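Local coordinates for protein CDP-glucose 4,6-dehydratase (Salmonella enterica subsp. enterica serovar Typhi, PDB 1WVG) that catalyses the NAD(+)-dependent conversion of CDP-D-glucose to CDP-4-dehydro-6-deoxy-D-glucose and water, a step in making the dideoxy sugar of the lipopolysaccharide O-antigen, at residues A[203-208]-A[222-227]; A[234-239]-A[351-356]; A[246-249]-A[255-258]; A[334-337]-A[341-344]. One frame throughout, in Å; residues are numbered along the deposited sequence.

Overall arrangement
Following the chain from its N terminus, contact 1 closes first: a short loop through helix 207-216 returns at strand 221-223, where the CDP-sugar is bound. Contact 2 then opens at the start of helix 236-251 and closes only at the C-terminal helix 342-355, across 111 intervening residues. Contacts 3 and 4 are both nested inside that long loop and follow one another in series. Contact 3 folds helix 253-256 back on helix 236-251, whereas contact 4 is the turn from helix 322-337 into helix 342-355. Contact 2 therefore shares one helix with each of them. Contact 1 lies on the opposite side of the chain's centre from contact 3, their centres about 35 Å apart.

Contact 1. Residues A[203-208]-A[222-227]; sequences AKDRLI and IIRNPY. With CXY (cytidine-5'-diphospho-beta-D-xylose), chain D; APR (adenosine-5-diphosphoribose), chain C.
Asp205 and Arg224 meet beside the cytosine of CDP-xylose, in the nucleotide-sugar pocket of this short-chain dehydrogenase/reductase, where the N-terminal end of helix 207-216 faces strand 221-223. The tight part sandwiches the base: Leu207 CD1, packed against Ile223 CD1 at 3.7 Å, covers one face, and the Arg224 guanidinium lies over C5 on the opposite face. The backbone of 222-225 reads the base. Ile222 O accepts from its N4 at 2.8 Å, and Arg224 N donates to N3 along a nearly straight bond (175°). The base O2 accepts from Asn225 N. Leu207 N, following the N-cap residue Arg206, binds the phosphate oxygen O1A at 3.0 Å. Arg206 runs extended from CG to NE and spans both ligands, giving NE to the xylose O2' and both terminal nitrogens to O1B of the ADP-ribose.

Looser is the partly exposed side. There Asp205 OD1 and Arg224 NH1 stay 4.3 Å apart and a water joins them; Asp205 makes its salt bridge with Arg94, Arg224 NE with Glu299. The one direct bond is distinct from this: Arg224 NH2 reaches a lone pair of Asp205 O at 3.0 Å, bent (140°) and tilted 21° from the guanidinium plane.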
loop_
_atom_site.group_PDB
_atom_site.type_symbol
_atom_site.label_atom_id
_atom_site.label_comp_id
_atom_site.label_asym_id
_atom_site.label_seq_id
_atom_site.Cartn_x
_atom_site.Cartn_y
_atom_site.Cartn_z
ATOM N N ALA A 203 15.771 -27.467 -20.045
ATOM C CA ALA A 203 16.305 -26.739 -18.893
ATOM C C ALA A 203 16.466 -27.638 -17.673
ATOM O O ALA A 203 15.647 -28.536 -17.463
ATOM C CB ALA A 203 15.425 -25.552 -18.495
ATOM N N LYS A 204 17.511 -27.381 -16.863
ATOM C CA LYS A 204 17.770 -28.176 -15.665
ATOM C C LYS A 204 16.870 -27.768 -14.495
ATOM O O LYS A 204 16.591 -26.576 -14.322
ATOM C CB LYS A 204 19.254 -28.311 -15.256
ATOM C CG LYS A 204 20.181 -28.889 -16.328
ATOM C CD LYS A 204 20.013 -30.386 -16.589
ATOM C CE LYS A 204 20.413 -30.814 -18.002
ATOM N NZ LYS A 204 20.662 -29.690 -18.933
ATOM N N ASP A 205 16.425 -28.781 -13.725
ATOM C CA ASP A 205 15.570 -28.640 -12.560
ATOM C C ASP A 205 14.136 -28.189 -12.810
ATOM O O ASP A 205 13.344 -28.080 -11.860
ATOM C CB ASP A 205 16.244 -27.792 -11.479
ATOM C CG ASP A 205 17.338 -28.550 -10.789
ATOM O OD1 ASP A 205 17.315 -29.764 -10.613
ATOM O OD2 ASP A 205 18.315 -27.758 -10.420
ATOM N N ARG A 206 13.774 -27.939 -14.066
ATOM C CA ARG A 206 12.406 -27.507 -14.319
ATOM C C ARG A 206 11.537 -28.726 -14.184
ATOM O O ARG A 206 12.000 -29.826 -14.436
ATOM C CB ARG A 206 12.219 -26.737 -15.626
ATOM C CG ARG A 206 12.970 -25.387 -15.664
ATOM C CD ARG A 206 12.445 -24.534 -16.825
ATOM N NE ARG A 206 13.037 -23.215 -16.914
ATOM C CZ ARG A 206 13.216 -22.546 -18.061
ATOM N NH1 ARG A 206 12.872 -23.032 -19.256
ATOM N NH2 ARG A 206 13.759 -21.332 -18.031
ATOM N N LEU A 207 10.308 -28.522 -13.758
ATOM C CA LEU A 207 9.367 -29.582 -13.491
ATOM C C LEU A 207 9.022 -30.557 -14.596
ATOM O O LEU A 207 9.196 -31.757 -14.464
ATOM C CB LEU A 207 8.089 -29.020 -12.868
ATOM C CG LEU A 207 7.117 -30.122 -12.457
ATOM C CD1 LEU A 207 7.705 -30.901 -11.267
ATOM C CD2 LEU A 207 5.748 -29.514 -12.139
ATOM N N ILE A 208 8.485 -30.024 -15.671
ATOM C CA ILE A 208 8.077 -30.833 -16.805
ATOM C C ILE A 208 9.242 -31.520 -17.486
ATOM O O ILE A 208 9.149 -32.698 -17.823
ATOM C CB ILE A 208 7.318 -29.977 -17.779
ATOM C CG1 ILE A 208 6.004 -29.577 -17.106
ATOM C CG2 ILE A 208 7.097 -30.787 -19.038
ATOM C CD1 ILE A 208 4.989 -30.733 -17.093
ATOM N N ILE A 222 11.407 -37.349 -9.333
ATOM C CA ILE A 222 11.504 -36.876 -7.971
ATOM C C ILE A 222 10.981 -35.444 -7.727
ATOM O O ILE A 222 11.608 -34.465 -8.153
ATOM C CB ILE A 222 12.893 -37.046 -7.423
ATOM C CG1 ILE A 222 13.125 -38.551 -7.235
ATOM C CG2 ILE A 222 12.947 -36.283 -6.101
ATOM C CD1 ILE A 222 14.507 -38.900 -6.700
ATOM N N ILE A 223 9.830 -35.359 -7.008
ATOM C CA ILE A 223 9.103 -34.134 -6.638
ATOM C C ILE A 223 9.530 -33.501 -5.319
ATOM O O ILE A 223 9.418 -34.100 -4.233
ATOM C CB ILE A 223 7.613 -34.392 -6.597
ATOM C CG1 ILE A 223 7.213 -34.916 -7.959
ATOM C CG2 ILE A 223 6.869 -33.101 -6.289
ATOM C CD1 ILE A 223 7.418 -33.892 -9.072
ATOM N N ARG A 224 10.002 -32.254 -5.420
ATOM C CA ARG A 224 10.434 -31.576 -4.229
ATOM C C ARG A 224 9.397 -30.744 -3.500
ATOM O O ARG A 224 9.485 -30.671 -2.270
ATOM C CB ARG A 224 11.778 -30.879 -4.313
ATOM C CG ARG A 224 12.148 -30.302 -5.667
ATOM C CD ARG A 224 13.121 -29.155 -5.494
ATOM N NE ARG A 224 13.267 -28.305 -6.673
ATOM C CZ ARG A 224 13.636 -28.766 -7.859
ATOM N NH1 ARG A 224 13.895 -30.071 -8.056
ATOM N NH2 ARG A 224 13.727 -27.892 -8.864
ATOM N N ASN A 225 8.443 -30.124 -4.230
ATOM C CA ASN A 225 7.396 -29.234 -3.645
ATOM C C ASN A 225 6.008 -29.374 -4.260
ATOM O O ASN A 225 5.576 -28.499 -5.018
ATOM C CB ASN A 225 7.822 -27.783 -3.925
ATOM C CG ASN A 225 9.102 -27.437 -3.209
ATOM O OD1 ASN A 225 9.137 -27.448 -1.979
ATOM N ND2 ASN A 225 10.147 -27.119 -3.967
ATOM N N PRO A 226 5.326 -30.466 -3.913
ATOM C CA PRO A 226 4.029 -30.883 -4.411
ATOM C C PRO A 226 2.907 -29.889 -4.294
ATOM O O PRO A 226 1.961 -29.898 -5.093
ATOM C CB PRO A 226 3.635 -32.140 -3.629
ATOM C CG PRO A 226 4.716 -32.365 -2.599
ATOM C CD PRO A 226 5.831 -31.357 -2.837
ATOM N N TYR A 227 2.998 -29.063 -3.270
ATOM C CA TYR A 227 1.952 -28.087 -3.087
ATOM C C TYR A 227 2.311 -26.689 -3.588
ATOM O O TYR A 227 1.638 -25.697 -3.296
ATOM C CB TYR A 227 1.505 -28.047 -1.635
ATOM C CG TYR A 227 1.347 -29.421 -1.068
ATOM C CD1 TYR A 227 2.288 -29.929 -0.174
ATOM C CD2 TYR A 227 0.250 -30.208 -1.410
ATOM C CE1 TYR A 227 2.137 -31.205 0.373
ATOM C CE2 TYR A 227 0.092 -31.485 -0.869
ATOM C CZ TYR A 227 1.036 -31.990 0.026
ATOM O OH TYR A 227 0.887 -33.250 0.564
HETATM O O1B CXY D . 9.232 -21.548 -11.121
HETATM P PB CXY D . 10.617 -21.900 -11.626
HETATM O O2B CXY D . 11.660 -21.996 -10.545
HETATM O "O1'" CXY D . 11.082 -20.798 -12.755
HETATM O O3A CXY D . 10.238 -23.226 -12.324
HETATM P PA CXY D . 10.590 -24.793 -11.967
HETATM O O1A CXY D . 9.993 -25.579 -13.080
HETATM O O2A CXY D . 12.046 -24.985 -11.796
HETATM O O5D CXY D . 9.856 -24.971 -10.565
HETATM C C5D CXY D . 8.428 -25.099 -10.566
HETATM C C4D CXY D . 7.993 -25.628 -9.221
HETATM O O4D CXY D . 8.078 -27.074 -9.269
HETATM C C3D CXY D . 8.767 -25.161 -7.988
HETATM O O3D CXY D . 7.972 -25.003 -6.759
HETATM C C2D CXY D . 9.762 -26.332 -7.896
HETATM O O2D CXY D . 10.269 -26.397 -6.560
HETATM C C1D CXY D . 8.840 -27.497 -8.179
HETATM N N1 CXY D . 9.542 -28.725 -8.565
HETATM C C6 CXY D . 10.333 -28.750 -9.703
HETATM C C5 CXY D . 10.963 -29.826 -10.103
HETATM C C4 CXY D . 10.887 -31.042 -9.369
HETATM N N3 CXY D . 10.061 -30.964 -8.235
HETATM C C2 CXY D . 9.378 -29.849 -7.779
HETATM N N4 CXY D . 11.465 -32.087 -9.645
HETATM O O2 CXY D . 8.687 -29.848 -6.755
HETATM C "C1'" CXY D . 10.627 -21.101 -14.062
HETATM C "C2'" CXY D . 11.755 -20.731 -14.994
HETATM C "C3'" CXY D . 11.990 -19.243 -14.817
HETATM C "C4'" CXY D . 10.720 -18.463 -15.157
HETATM C "C5'" CXY D . 9.566 -18.959 -14.297
HETATM O "O2'" CXY D . 12.974 -21.429 -14.662
HETATM O "O3'" CXY D . 13.007 -18.809 -15.738
HETATM O "O4'" CXY D . 10.938 -17.066 -14.966
HETATM O "O5'" CXY D . 9.411 -20.376 -14.424
HETATM N N1 APR C . 24.723 -13.892 -23.534
HETATM C C2 APR C . 23.842 -14.215 -24.511
HETATM N N3 APR C . 22.860 -15.064 -24.472
HETATM C C4 APR C . 22.744 -15.639 -23.256
HETATM C C5 APR C . 23.518 -15.416 -22.162
HETATM C C6 APR C . 24.594 -14.490 -22.318
HETATM N N6 APR C . 25.459 -14.090 -21.371
HETATM N N7 APR C . 23.077 -16.177 -21.086
HETATM C C8 APR C . 22.049 -16.860 -21.565
HETATM N N9 APR C . 21.807 -16.568 -22.872
HETATM C "C1'" APR C . 20.793 -17.106 -23.762
HETATM C "C2'" APR C . 20.977 -18.585 -23.964
HETATM O "O2'" APR C . 22.071 -18.827 -24.861
HETATM C "C3'" APR C . 19.611 -18.915 -24.569
HETATM O "O3'" APR C . 19.415 -18.574 -25.950
HETATM O "O4'" APR C . 19.553 -17.017 -23.136
HETATM C "C4'" APR C . 18.708 -18.050 -23.649
HETATM C "C5'" APR C . 18.192 -18.754 -22.429
HETATM O "O5'" APR C . 17.239 -19.749 -22.877
HETATM P PA APR C . 16.736 -20.955 -21.905
HETATM O O1A APR C . 17.778 -21.352 -20.869
HETATM O O2A APR C . 16.035 -22.013 -22.787
HETATM O O3A APR C . 15.615 -20.218 -21.079
HETATM P PB APR C . 14.117 -19.827 -21.580
HETATM O O1B APR C . 13.176 -20.738 -20.829
HETATM O O2B APR C . 14.024 -19.729 -23.091
HETATM O O5D APR C . 14.065 -18.315 -21.081
HETATM C C5D APR C . 13.947 -17.283 -22.073
HETATM O O4D APR C . 12.358 -15.910 -20.753
HETATM O O1D APR C . 11.523 -16.718 -18.721
HETATM C C1D APR C . 12.462 -15.807 -19.361
HETATM O O2D APR C . 14.405 -15.595 -17.883
HETATM C C2D APR C . 13.867 -16.259 -19.042
HETATM O O3D APR C . 14.874 -14.317 -19.988
HETATM C C3D APR C . 14.656 -15.708 -20.216
HETATM C C4D APR C . 13.695 -15.980 -21.350
HETATM O O HOH W 1 15.321 -31.154 -10.289
#

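Contact 2. Residues A[234-239]-A[351-356]; sequences HVLEPL and SDYMSA
The Tyr353 ring has Leu236 CB over one face, the carboxylate of Glu237 at its edge and the indole of Trp320 edge-to-face with it. In this CH-pi contact CB lies over the CG-CD1 side of the ring, 4.2 Å from the centroid and 17° off the normal. The two side chains run alongside one another, pointing opposite ways, with Leu236 CD1 3.9 Å from Tyr353 CB. A chi1 of -173° swings the Tyr353 ring across from helix 342-355 to the first turn of helix 236-251. That turn is capped by the His234 ring, whose ND1 accepts from Leu236 N in the ring plane at 2.9 Å. Carboxylate and phenol planes stand 83° apart, and Tyr353 OH donates to Glu237 OE1 over a very short 2.5 Å; the phenol oxygen is also hydrogen-bonded to Ser240 OG. Arg319 N donates to OE1 as well, and Trp320 N to OE2. Both oxygens of this buried acid are thus satisfied by donors, which probably favours its charged form and links the C-terminal helix to the Rossmann domain through a very short, buried hydrogen bond.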
loop_
_atom_site.group_PDB
_atom_site.type_symbol
_atom_site.label_atom_id
_atom_site.label_comp_id
_atom_site.label_asym_id
_atom_site.label_seq_id
_atom_site.Cartn_x
_atom_site.Cartn_y
_atom_site.Cartn_z
ATOM N N HIS A 234 1.213 -23.062 -21.554
ATOM C CA HIS A 234 1.875 -23.441 -22.779
ATOM C C HIS A 234 2.777 -22.301 -23.222
ATOM O O HIS A 234 2.386 -21.130 -23.259
ATOM C CB HIS A 234 0.864 -23.729 -23.929
ATOM C CG HIS A 234 1.525 -24.490 -25.049
ATOM N ND1 HIS A 234 2.371 -23.869 -25.942
ATOM C CD2 HIS A 234 1.514 -25.818 -25.346
ATOM C CE1 HIS A 234 2.829 -24.796 -26.771
ATOM N NE2 HIS A 234 2.330 -25.985 -26.441
ATOM N N VAL A 235 3.978 -22.670 -23.605
ATOM C CA VAL A 235 4.977 -21.725 -24.046
ATOM C C VAL A 235 4.445 -20.755 -25.091
ATOM O O VAL A 235 4.875 -19.615 -25.158
ATOM C CB VAL A 235 6.254 -22.485 -24.509
ATOM C CG1 VAL A 235 5.974 -23.423 -25.681
ATOM C CG2 VAL A 235 7.421 -21.544 -24.821
ATOM N N LEU A 236 3.526 -21.205 -25.945
ATOM C CA LEU A 236 2.996 -20.330 -27.015
ATOM C C LEU A 236 2.113 -19.191 -26.510
ATOM O O LEU A 236 1.923 -18.173 -27.182
ATOM C CB LEU A 236 2.266 -21.090 -28.139
ATOM C CG LEU A 236 3.171 -22.061 -28.906
ATOM C CD1 LEU A 236 2.354 -22.844 -29.924
ATOM C CD2 LEU A 236 4.215 -21.230 -29.641
ATOM N N GLU A 237 1.569 -19.363 -25.308
ATOM C CA GLU A 237 0.705 -18.341 -24.731
ATOM C C GLU A 237 1.326 -16.961 -24.511
ATOM O O GLU A 237 0.826 -15.964 -25.040
ATOM C CB GLU A 237 0.022 -18.883 -23.475
ATOM C CG GLU A 237 -0.651 -20.230 -23.799
ATOM C CD GLU A 237 -2.134 -20.098 -23.990
ATOM O OE1 GLU A 237 -2.644 -19.230 -24.679
ATOM O OE2 GLU A 237 -2.814 -20.984 -23.305
ATOM N N PRO A 238 2.404 -16.883 -23.727
ATOM C CA PRO A 238 3.020 -15.599 -23.478
ATOM C C PRO A 238 3.632 -15.104 -24.765
ATOM O O PRO A 238 3.578 -13.918 -25.044
ATOM C CB PRO A 238 4.113 -15.835 -22.444
ATOM C CG PRO A 238 4.377 -17.336 -22.397
ATOM C CD PRO A 238 3.210 -17.984 -23.113
ATOM N N LEU A 239 4.200 -16.032 -25.574
ATOM C CA LEU A 239 4.766 -15.637 -26.856
ATOM C C LEU A 239 3.777 -14.798 -27.656
ATOM O O LEU A 239 4.121 -13.777 -28.237
ATOM C CB LEU A 239 5.198 -16.850 -27.694
ATOM C CG LEU A 239 6.508 -17.418 -27.137
ATOM C CD1 LEU A 239 7.170 -18.404 -28.103
ATOM C CD2 LEU A 239 7.424 -16.259 -26.806
ATOM N N SER A 351 0.545 -23.594 -35.671
ATOM C CA SER A 351 -0.644 -23.464 -36.485
ATOM C C SER A 351 -1.936 -23.749 -35.716
ATOM O O SER A 351 -2.959 -23.086 -35.837
ATOM C CB SER A 351 -0.550 -24.415 -37.669
ATOM O OG SER A 351 -1.644 -25.315 -37.596
ATOM N N ASP A 352 -1.896 -24.789 -34.923
ATOM C CA ASP A 352 -3.048 -25.165 -34.141
ATOM C C ASP A 352 -3.382 -24.037 -33.195
ATOM O O ASP A 352 -4.530 -23.744 -32.924
ATOM C CB ASP A 352 -2.679 -26.373 -33.244
ATOM C CG ASP A 352 -2.669 -27.715 -33.925
ATOM O OD1 ASP A 352 -3.099 -27.850 -35.053
ATOM O OD2 ASP A 352 -2.173 -28.707 -33.186
ATOM N N TYR A 353 -2.335 -23.446 -32.633
ATOM C CA TYR A 353 -2.556 -22.378 -31.697
ATOM C C TYR A 353 -3.153 -21.226 -32.422
ATOM O O TYR A 353 -4.083 -20.596 -31.935
ATOM C CB TYR A 353 -1.292 -21.916 -30.939
ATOM C CG TYR A 353 -1.532 -20.899 -29.818
ATOM C CD1 TYR A 353 -1.764 -21.293 -28.501
ATOM C CD2 TYR A 353 -1.476 -19.528 -30.073
ATOM C CE1 TYR A 353 -1.939 -20.360 -27.480
ATOM C CE2 TYR A 353 -1.702 -18.573 -29.082
ATOM C CZ TYR A 353 -1.935 -18.997 -27.777
ATOM O OH TYR A 353 -2.113 -18.071 -26.778
ATOM N N MET A 354 -2.596 -20.948 -33.579
ATOM C CA MET A 354 -3.129 -19.838 -34.338
ATOM C C MET A 354 -4.585 -20.077 -34.697
ATOM O O MET A 354 -5.357 -19.165 -34.982
ATOM C CB MET A 354 -2.316 -19.594 -35.609
ATOM C CG MET A 354 -0.909 -19.184 -35.264
ATOM S SD MET A 354 -0.622 -17.448 -35.662
ATOM C CE MET A 354 0.869 -17.651 -36.670
ATOM N N SER A 355 -4.966 -21.340 -34.697
ATOM C CA SER A 355 -6.340 -21.670 -35.008
ATOM C C SER A 355 -7.222 -21.586 -33.758
ATOM O O SER A 355 -8.379 -21.193 -33.863
ATOM C CB SER A 355 -6.454 -23.007 -35.725
ATOM O OG SER A 355 -5.274 -23.223 -36.473
ATOM N N ALA A 356 -6.651 -21.946 -32.584
ATOM C CA ALA A 356 -7.301 -21.950 -31.267
ATOM C C ALA A 356 -7.920 -20.591 -30.945
ATOM O O ALA A 356 -9.112 -20.491 -30.631
ATOM C CB ALA A 356 -6.320 -22.394 -30.177
#

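Contact 3. Residues A[246-249]-A[255-258]; sequences AQRL and KFSE
Arg248 and Phe256 carry the contact by pairing an arginine chain with an aromatic face. Its CH-pi component comes from Arg248 CB, which sits 4.0 Å from the Phe256 ring centroid and 23° off the normal, closest to CD1 at 3.7 Å. Bends at chi2 and chi3 fold the arginine back along the ring, so that the guanidinium sets one face over the Phe256 rim. There Arg248 CZ lies 3.7 Å from Phe256 CZ, with the two planes tilted 42° from each other. On the opposite face of the phenyl ring rests CG of the adjacent Lys255.

Leu249 adds methyl packing. Its CD2 lies against the backbone at Phe256 C and Ser257 N, and 4.1 Å from Phe256 CB, while the same leucine leans on Ala126 and Val128 of strand 126-130.

Charge pairing lies toward the outer side. Glu252, in the turn between the segments, forms salt bridges with both Arg248 NH1 and Lys255 NZ, which probably eases the nearness of these two cations. Polar contacts belong to the exit: Ser257 centres an inverse gamma turn, with Glu258 N bonded to Phe256 O, and the Ser257 hydroxyl hydrogen-bonds to Leu188 O of strand 187-197.

Together these interactions shape a tight alpha-alpha turn that leads from helix 236-251, through the short, weakly bonded helix 253-256, into strand 259-262 of the parallel Rossmann sheet.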
loop_
_atom_site.group_PDB
_atom_site.type_symbol
_atom_site.label_atom_id
_atom_site.label_comp_id
_atom_site.label_asym_id
_atom_site.label_seq_id
_atom_site.Cartn_x
_atom_site.Cartn_y
_atom_site.Cartn_z
ATOM N N ALA A 246 4.286 -6.323 -29.455
ATOM C CA ALA A 246 5.211 -5.719 -30.405
ATOM C C ALA A 246 4.442 -5.016 -31.532
ATOM O O ALA A 246 4.817 -3.944 -32.022
ATOM C CB ALA A 246 6.126 -6.777 -31.004
ATOM N N GLN A 247 3.367 -5.656 -31.961
ATOM C CA GLN A 247 2.543 -5.092 -33.004
ATOM C C GLN A 247 2.068 -3.679 -32.622
ATOM O O GLN A 247 2.259 -2.683 -33.331
ATOM C CB GLN A 247 1.370 -6.054 -33.199
ATOM C CG GLN A 247 1.782 -7.207 -34.136
ATOM C CD GLN A 247 0.843 -8.403 -34.140
ATOM O OE1 GLN A 247 1.254 -9.510 -34.531
ATOM N NE2 GLN A 247 -0.404 -8.205 -33.699
ATOM N N ARG A 248 1.447 -3.622 -31.449
ATOM C CA ARG A 248 0.916 -2.400 -30.869
ATOM C C ARG A 248 1.969 -1.353 -30.638
ATOM O O ARG A 248 1.759 -0.186 -30.920
ATOM C CB ARG A 248 0.195 -2.698 -29.580
ATOM C CG ARG A 248 -0.908 -3.673 -29.936
ATOM C CD ARG A 248 -2.047 -2.965 -30.656
ATOM N NE ARG A 248 -3.248 -3.074 -29.845
ATOM C CZ ARG A 248 -4.219 -2.175 -29.749
ATOM N NH1 ARG A 248 -4.215 -1.036 -30.449
ATOM N NH2 ARG A 248 -5.234 -2.445 -28.913
ATOM N N LEU A 249 3.122 -1.771 -30.144
ATOM C CA LEU A 249 4.204 -0.812 -29.901
ATOM C C LEU A 249 4.680 -0.223 -31.211
ATOM O O LEU A 249 5.162 0.905 -31.273
ATOM C CB LEU A 249 5.454 -1.425 -29.205
ATOM C CG LEU A 249 5.302 -1.681 -27.702
ATOM C CD1 LEU A 249 6.384 -2.674 -27.235
ATOM C CD2 LEU A 249 5.424 -0.353 -26.944
ATOM N N LYS A 255 1.685 4.726 -26.058
ATOM C CA LYS A 255 0.555 4.063 -25.411
ATOM C C LYS A 255 0.755 2.705 -24.727
ATOM O O LYS A 255 0.117 2.425 -23.697
ATOM C CB LYS A 255 -0.618 3.930 -26.368
ATOM C CG LYS A 255 -1.914 3.577 -25.641
ATOM C CD LYS A 255 -2.982 2.942 -26.522
ATOM C CE LYS A 255 -4.285 3.730 -26.605
ATOM N NZ LYS A 255 -5.089 3.417 -27.814
ATOM N N PHE A 256 1.559 1.807 -25.313
ATOM C CA PHE A 256 1.715 0.494 -24.700
ATOM C C PHE A 256 3.064 0.296 -24.061
ATOM O O PHE A 256 3.407 -0.802 -23.705
ATOM C CB PHE A 256 1.465 -0.597 -25.736
ATOM C CG PHE A 256 0.078 -0.461 -26.251
ATOM C CD1 PHE A 256 -0.153 0.266 -27.420
ATOM C CD2 PHE A 256 -0.994 -1.045 -25.568
ATOM C CE1 PHE A 256 -1.458 0.416 -27.888
ATOM C CE2 PHE A 256 -2.311 -0.882 -26.000
ATOM C CZ PHE A 256 -2.523 -0.144 -27.171
ATOM N N SER A 257 3.827 1.378 -23.965
ATOM C CA SER A 257 5.171 1.414 -23.402
ATOM C C SER A 257 5.132 1.330 -21.868
ATOM O O SER A 257 5.324 2.316 -21.160
ATOM C CB SER A 257 5.889 2.669 -23.922
ATOM O OG SER A 257 7.270 2.671 -23.601
ATOM N N GLU A 258 4.845 0.116 -21.370
ATOM C CA GLU A 258 4.723 -0.189 -19.942
ATOM C C GLU A 258 4.892 -1.683 -19.626
ATOM O O GLU A 258 5.344 -2.457 -20.450
ATOM C CB GLU A 258 3.370 0.304 -19.412
ATOM C CG GLU A 258 2.222 0.019 -20.380
ATOM C CD GLU A 258 0.969 0.713 -19.946
ATOM O OE1 GLU A 258 0.305 0.339 -19.010
ATOM O OE2 GLU A 258 0.680 1.758 -20.669
#

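Contact 4. Residues A[334-337]-A[341-344]; sequences KAWI and DMLI
Apolar packing at the short connection between two consecutive helices joins the end of helix 322-337 to the start of the C-terminal helix 342-355; the centre of the contact lies about 22 Å from the centre of the chain. Met342, the first residue of the second helix, points its side chain back at the first and fills the angle between them. Bent at chi2 and chi3 (-34° and -82°), it curls so that the sulfur lies against the backbone of 335-336, with SD 3.5 Å from Trp336 CA. The terminal methyl sits on the N and CB side of Trp336, Met342 CE being 3.7 Å from Trp336 N and 4.0 Å from Ala335 CB. Trp336 crosses the methionine at about a right angle and offers the edge of its indole. Its other neighbours include Trp202, edge-to-face, and Glu216 of helix 207-216. Asp341 turns away from this packing to serve as the N-cap, its OD1 accepting weak bonds from Leu343 N and Ile344 N. Near the indole plane, Met342 CG meets Trp336 CD1 at 3.6 Å.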
loop_
_atom_site.group_PDB
_atom_site.type_symbol
_atom_site.label_atom_id
_atom_site.label_comp_id
_atom_site.label_asym_id
_atom_site.label_seq_id
_atom_site.Cartn_x
_atom_site.Cartn_y
_atom_site.Cartn_z
ATOM N N LYS A 334 6.677 -37.635 -27.101
ATOM C CA LYS A 334 6.641 -38.966 -27.658
ATOM C C LYS A 334 6.978 -38.965 -29.147
ATOM O O LYS A 334 7.793 -39.769 -29.596
ATOM C CB LYS A 334 5.321 -39.652 -27.339
ATOM C CG LYS A 334 5.204 -39.948 -25.853
ATOM C CD LYS A 334 3.967 -40.774 -25.486
ATOM C CE LYS A 334 4.033 -41.357 -24.071
ATOM N NZ LYS A 334 2.960 -42.320 -23.788
ATOM N N ALA A 335 6.366 -38.062 -29.913
ATOM C CA ALA A 335 6.652 -37.996 -31.340
ATOM C C ALA A 335 8.149 -37.890 -31.596
ATOM O O ALA A 335 8.726 -38.532 -32.469
ATOM C CB ALA A 335 5.923 -36.825 -31.968
ATOM N N TRP A 336 8.759 -37.052 -30.781
ATOM C CA TRP A 336 10.155 -36.797 -30.851
ATOM C C TRP A 336 10.878 -38.092 -30.647
ATOM O O TRP A 336 11.793 -38.477 -31.373
ATOM C CB TRP A 336 10.529 -35.879 -29.674
ATOM C CG TRP A 336 12.008 -35.720 -29.585
ATOM C CD1 TRP A 336 12.794 -35.263 -30.597
ATOM C CD2 TRP A 336 12.883 -36.046 -28.493
ATOM N NE1 TRP A 336 14.100 -35.251 -30.197
ATOM C CE2 TRP A 336 14.193 -35.724 -28.914
ATOM C CE3 TRP A 336 12.689 -36.541 -27.203
ATOM C CZ2 TRP A 336 15.313 -35.932 -28.101
ATOM C CZ3 TRP A 336 13.787 -36.726 -26.392
ATOM C CH2 TRP A 336 15.080 -36.418 -26.831
ATOM N N ILE A 337 10.414 -38.742 -29.599
ATOM C CA ILE A 337 10.931 -40.011 -29.153
ATOM C C ILE A 337 10.957 -41.092 -30.236
ATOM O O ILE A 337 11.972 -41.789 -30.410
ATOM C CB ILE A 337 10.225 -40.438 -27.884
ATOM C CG1 ILE A 337 11.118 -40.149 -26.681
ATOM C CG2 ILE A 337 9.805 -41.906 -27.965
ATOM C CD1 ILE A 337 10.355 -40.203 -25.354
ATOM N N ASP A 341 9.228 -36.060 -37.286
ATOM C CA ASP A 341 9.789 -34.793 -37.749
ATOM C C ASP A 341 9.273 -33.627 -36.882
ATOM O O ASP A 341 8.171 -33.075 -37.097
ATOM C CB ASP A 341 9.498 -34.475 -39.225
ATOM C CG ASP A 341 10.069 -33.136 -39.657
ATOM O OD1 ASP A 341 10.728 -32.411 -38.927
ATOM O OD2 ASP A 341 9.806 -32.832 -40.903
ATOM N N MET A 342 10.126 -33.240 -35.925
ATOM C CA MET A 342 9.852 -32.191 -34.965
ATOM C C MET A 342 9.613 -30.804 -35.533
ATOM O O MET A 342 8.728 -30.075 -35.092
ATOM C CB MET A 342 10.742 -32.299 -33.725
ATOM C CG MET A 342 10.632 -33.666 -33.032
ATOM S SD MET A 342 8.980 -34.431 -33.095
ATOM C CE MET A 342 8.204 -33.555 -31.704
ATOM N N LEU A 343 10.366 -30.433 -36.543
ATOM C CA LEU A 343 10.097 -29.147 -37.115
ATOM C C LEU A 343 8.661 -29.173 -37.570
ATOM O O LEU A 343 7.867 -28.271 -37.379
ATOM C CB LEU A 343 10.987 -28.853 -38.340
ATOM C CG LEU A 343 10.641 -27.515 -38.986
ATOM C CD1 LEU A 343 11.238 -26.408 -38.135
ATOM C CD2 LEU A 343 11.237 -27.429 -40.382
ATOM N N ILE A 344 8.319 -30.274 -38.184
ATOM C CA ILE A 344 6.980 -30.371 -38.664
ATOM C C ILE A 344 5.952 -30.414 -37.532
ATOM O O ILE A 344 4.904 -29.787 -37.568
ATOM C CB ILE A 344 6.897 -31.490 -39.684
ATOM C CG1 ILE A 344 7.531 -30.941 -40.960
ATOM C CG2 ILE A 344 5.438 -31.846 -39.902
ATOM C CD1 ILE A 344 7.883 -29.447 -40.813
#